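Side-chain contacts in uncharacterized protein (Bifidobacterium adolescentis ATCC 15703, PDB 3CPG), which probably binds pyridoxal 5'-phosphate and takes part in the homeostasis of this cofactor: residues D142-A147 and A187-T192; V167-E172 and S219-T224. One frame throughout, in Å; residues are numbered along the deposited sequence.

How the contacts relate
Following the chain from the N terminus, strand 137-141 leads into segment 142-147, where contact 1 begins at the start of helix 144-157. The chain returns through strand 161-166, and segment 167-172 then opens contact 2. Segment 187-192, on helix 183-191 and just after it, closes the first loop; segment 219-224, on helix 211-231, closes the second. The two contacts therefore cross along the sequence. Contact 1 joins neighbouring outer helices of the barrel, while contact 2 ties the loop after strand 161-166 to helix 211-231, the second helix after that strand. Their centres lie about 17 Å apart and their nearest atoms about 6 Å, without touching.

Contact 1: D142-A147 and A187-T192; sequences DSIDLA and AQKIGT
With CG1 anti to the carbonyl carbon (chi1 -70°) and CG2 anti to the backbone N, I144 turns both ends of its side chain onto K189, whose CG, anti to the backbone N (chi1 174°), is directed at the facing helix. The two side chains cross at about a right angle. I144 CG2 meets K189 CG at 3.6 Å, and I144 CD1 reaches the same K189 CG at 3.7 Å, so both methyls of the isoleucine bear on one side of this methylene. The lysine chain then curls, bringing K189 NZ to 3.7 Å from I144 CG2; the ammonium also forms a long, weak ion pair with E148. Deeper, toward the strands, lies a buried pair: the methyl of A147 points at I190, and A147 CB touches I190 CG1 at 3.7 Å. I190 CD1 is a little farther from A147 CB, at 4.1 Å. The backbones come close here, I144 CA and I190 CA being 6.4 Å apart, consistent with the small side chain of A147. I190 continues inward onto V163 and L165 of strand 161-166.

No hydrogen bond spans the two segments. S143 caps the N terminus of helix 144-157, S143 OG accepting from L146 N at 2.9 Å. In segment 187-192, K189 O accepts from both T192 N and T192 OG1, the hydroxyl on a carbonyl lone pair at 2.6 Å. Apolar packing of neighbouring outer helices over the parallel strands in this way is characteristic of the TIM barrel.

Contact 2: V167-E172 and S219-T224; sequences VNESGE and SHLRKT
This buried contact combines a histidine-carboxylate hydrogen bond with a small apolar patch, joining the loop after strand 161-166 to outer helix 211-231. H220 ND1 donates to E169 OE2 at 2.7 Å, on its syn lone pair. The bond is bent, 140° at the hydrogen, and OE2 lies 26° out of the ring plane; carboxylate and imidazole are turned 70° against each other. The glutamate chain, bent at chi2, carries its carboxylate across to the helix, where E169 OE2 also rests on L221 CD1 at 3.5 Å. That same methyl meets V167 CB at 3.7 Å, the valine and leucine sliding past each other in opposite directions, and L221 also packs on L201 and L242.

Beyond E169 the loop is braced from within. N168 OD1 accepts from S170 N (2.9 Å), an Asx turn, and from S170 OG; S170 OG accepts from E172 N (3.0 Å), an ST turn. E172 O lies in the amide plane of N168, 2.8 Å from N168 ND2, while the donor stands above the E172 carbonyl plane. The contact joins a loop at the C-terminal end of a strand to an outer helix of the alanine racemase-type TIM barrel.

Contact 1: D142-A147 and A187-T192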
# COMPACT_ATOMS: atom_id res chain seq x y z
N ASP A 142 10.05 -6.65 -4.38
CA ASP A 142 9.87 -8.00 -4.87
C ASP A 142 11.12 -8.88 -4.90
O ASP A 142 11.08 -9.99 -5.44
CB ASP A 142 9.27 -7.94 -6.28
CG ASP A 142 10.18 -7.24 -7.28
OD1 ASP A 142 10.93 -6.33 -6.87
OD2 ASP A 142 10.15 -7.60 -8.47
N SER A 143 12.22 -8.41 -4.32
CA SER A 143 13.44 -9.20 -4.32
C SER A 143 14.45 -8.77 -3.26
O SER A 143 14.42 -7.64 -2.77
CB SER A 143 14.11 -9.11 -5.69
OG SER A 143 14.60 -7.79 -5.91
N ILE A 144 15.34 -9.69 -2.91
CA ILE A 144 16.38 -9.40 -1.94
C ILE A 144 17.25 -8.32 -2.56
O ILE A 144 17.72 -7.41 -1.86
CB ILE A 144 17.25 -10.65 -1.67
CG1 ILE A 144 16.44 -11.69 -0.90
CG2 ILE A 144 18.50 -10.25 -0.89
CD1 ILE A 144 17.18 -13.00 -0.63
N ASP A 145 17.44 -8.41 -3.87
CA ASP A 145 18.27 -7.45 -4.60
C ASP A 145 17.74 -6.03 -4.45
O ASP A 145 18.49 -5.11 -4.12
CB ASP A 145 18.32 -7.85 -6.08
CG ASP A 145 19.25 -6.97 -6.90
OD1 ASP A 145 20.37 -6.68 -6.43
OD2 ASP A 145 18.85 -6.57 -8.01
N LEU A 146 16.44 -5.84 -4.69
CA LEU A 146 15.85 -4.51 -4.56
C LEU A 146 15.93 -4.04 -3.12
O LEU A 146 16.27 -2.89 -2.85
CB LEU A 146 14.39 -4.51 -5.04
CG LEU A 146 13.63 -3.17 -4.98
CD1 LEU A 146 14.43 -2.11 -5.72
CD2 LEU A 146 12.25 -3.32 -5.61
N ALA A 147 15.63 -4.93 -2.18
CA ALA A 147 15.66 -4.59 -0.76
C ALA A 147 17.05 -4.09 -0.36
O ALA A 147 17.17 -3.16 0.43
CB ALA A 147 15.28 -5.81 0.07
N ALA A 187 11.92 -12.80 2.86
CA ALA A 187 11.48 -11.97 3.98
C ALA A 187 12.50 -11.97 5.10
O ALA A 187 12.82 -10.93 5.67
CB ALA A 187 10.14 -12.48 4.50
N GLN A 188 13.01 -13.15 5.43
CA GLN A 188 13.99 -13.28 6.50
C GLN A 188 15.27 -12.53 6.17
O GLN A 188 15.86 -11.89 7.04
CB GLN A 188 14.25 -14.76 6.78
CG GLN A 188 12.96 -15.48 7.19
CD GLN A 188 13.15 -16.96 7.44
OE1 GLN A 188 13.69 -17.68 6.61
NE2 GLN A 188 12.68 -17.43 8.60
N LYS A 189 15.69 -12.58 4.91
CA LYS A 189 16.90 -11.87 4.50
C LYS A 189 16.66 -10.36 4.61
O LYS A 189 17.52 -9.62 5.09
CB LYS A 189 17.28 -12.22 3.06
CG LYS A 189 18.45 -11.41 2.51
CD LYS A 189 19.69 -11.57 3.38
CE LYS A 189 20.80 -10.61 2.96
NZ LYS A 189 21.25 -10.84 1.56
N ILE A 190 15.49 -9.92 4.17
CA ILE A 190 15.14 -8.50 4.24
C ILE A 190 15.17 -8.04 5.70
O ILE A 190 15.59 -6.93 6.01
CB ILE A 190 13.73 -8.24 3.66
CG1 ILE A 190 13.75 -8.49 2.15
CG2 ILE A 190 13.28 -6.81 3.97
CD1 ILE A 190 12.39 -8.36 1.47
N GLY A 191 14.73 -8.92 6.60
CA GLY A 191 14.72 -8.58 8.01
C GLY A 191 16.09 -8.28 8.59
O GLY A 191 16.20 -7.61 9.62
N THR A 192 17.14 -8.75 7.93
CA THR A 192 18.50 -8.52 8.41
C THR A 192 19.12 -7.22 7.90
O THR A 192 20.18 -6.81 8.37
CB THR A 192 19.45 -9.67 8.00
OG1 THR A 192 19.63 -9.67 6.58
CG2 THR A 192 18.88 -11.01 8.43

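Contact 2: V167-E172 and S219-T224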
# COMPACT_ATOMS: atom_id res chain seq x y z
N VAL A 167 4.59 -10.29 -3.24
CA VAL A 167 4.62 -11.68 -3.69
C VAL A 167 3.71 -11.88 -4.90
O VAL A 167 2.62 -11.32 -4.97
CB VAL A 167 4.16 -12.63 -2.57
CG1 VAL A 167 4.26 -14.08 -3.04
CG2 VAL A 167 4.99 -12.42 -1.32
N ASN A 168 4.18 -12.68 -5.85
CA ASN A 168 3.41 -12.97 -7.05
C ASN A 168 2.44 -14.11 -6.72
O ASN A 168 2.87 -15.25 -6.53
CB ASN A 168 4.35 -13.40 -8.18
CG ASN A 168 3.61 -13.73 -9.47
OD1 ASN A 168 2.38 -13.74 -9.52
ND2 ASN A 168 4.37 -14.03 -10.52
N GLU A 169 1.16 -13.79 -6.65
CA GLU A 169 0.13 -14.79 -6.35
C GLU A 169 -0.78 -15.00 -7.56
O GLU A 169 -1.87 -15.56 -7.44
CB GLU A 169 -0.73 -14.32 -5.17
CG GLU A 169 0.05 -14.03 -3.89
CD GLU A 169 0.44 -15.29 -3.14
OE1 GLU A 169 0.27 -16.40 -3.70
OE2 GLU A 169 0.92 -15.18 -1.99
N SER A 170 -0.31 -14.57 -8.73
CA SER A 170 -1.10 -14.68 -9.96
C SER A 170 -1.07 -16.06 -10.62
O SER A 170 -1.97 -16.40 -11.39
CB SER A 170 -0.64 -13.65 -10.98
OG SER A 170 0.61 -14.02 -11.53
N GLY A 171 -0.03 -16.83 -10.33
CA GLY A 171 0.09 -18.15 -10.93
C GLY A 171 0.80 -18.01 -12.26
O GLY A 171 1.05 -19.00 -12.95
N GLU A 172 1.11 -16.77 -12.63
CA GLU A 172 1.80 -16.47 -13.87
C GLU A 172 3.19 -15.92 -13.56
O GLU A 172 3.32 -14.81 -13.03
CB GLU A 172 1.00 -15.45 -14.68
CG GLU A 172 -0.34 -15.97 -15.18
CD GLU A 172 -0.24 -16.59 -16.56
OE1 GLU A 172 0.70 -17.37 -16.81
OE2 GLU A 172 -1.12 -16.29 -17.40
N SER A 219 -5.12 -16.26 0.42
CA SER A 219 -4.94 -17.21 1.51
C SER A 219 -3.46 -17.53 1.65
O SER A 219 -2.92 -17.61 2.75
CB SER A 219 -5.73 -18.49 1.22
OG SER A 219 -5.57 -19.44 2.26
N HIS A 220 -2.79 -17.72 0.51
CA HIS A 220 -1.37 -18.04 0.53
C HIS A 220 -0.58 -16.89 1.14
O HIS A 220 0.33 -17.12 1.94
CB HIS A 220 -0.88 -18.33 -0.89
CG HIS A 220 0.59 -18.59 -0.98
ND1 HIS A 220 1.53 -17.57 -0.97
CD2 HIS A 220 1.29 -19.74 -1.07
CE1 HIS A 220 2.74 -18.10 -1.05
NE2 HIS A 220 2.62 -19.41 -1.11
N LEU A 221 -0.94 -15.66 0.80
CA LEU A 221 -0.24 -14.50 1.34
C LEU A 221 -0.41 -14.43 2.86
O LEU A 221 0.54 -14.17 3.59
CB LEU A 221 -0.75 -13.20 0.72
CG LEU A 221 0.24 -12.04 0.84
CD1 LEU A 221 1.45 -12.31 -0.03
CD2 LEU A 221 -0.43 -10.73 0.42
N ARG A 222 -1.63 -14.68 3.34
CA ARG A 222 -1.89 -14.64 4.77
C ARG A 222 -1.08 -15.70 5.51
O ARG A 222 -0.47 -15.42 6.55
CB ARG A 222 -3.38 -14.87 5.07
CG ARG A 222 -3.69 -14.78 6.56
CD ARG A 222 -5.10 -15.23 6.91
NE ARG A 222 -5.29 -16.67 6.75
CZ ARG A 222 -5.94 -17.23 5.75
NH1 ARG A 222 -6.49 -16.48 4.80
NH2 ARG A 222 -6.05 -18.56 5.70
N LYS A 223 -1.07 -16.92 5.00
CA LYS A 223 -0.32 -18.01 5.64
C LYS A 223 1.17 -17.70 5.65
O LYS A 223 1.86 -17.98 6.63
CB LYS A 223 -0.56 -19.33 4.91
CG LYS A 223 -1.98 -19.86 5.06
CD LYS A 223 -2.13 -21.21 4.37
CE LYS A 223 -3.54 -21.74 4.52
NZ LYS A 223 -3.69 -23.08 3.87
N THR A 224 1.66 -17.13 4.56
CA THR A 224 3.07 -16.78 4.45
C THR A 224 3.40 -15.74 5.52
O THR A 224 4.41 -15.83 6.20
CB THR A 224 3.39 -16.23 3.05
OG1 THR A 224 3.21 -17.27 2.08
CG2 THR A 224 4.83 -15.72 2.99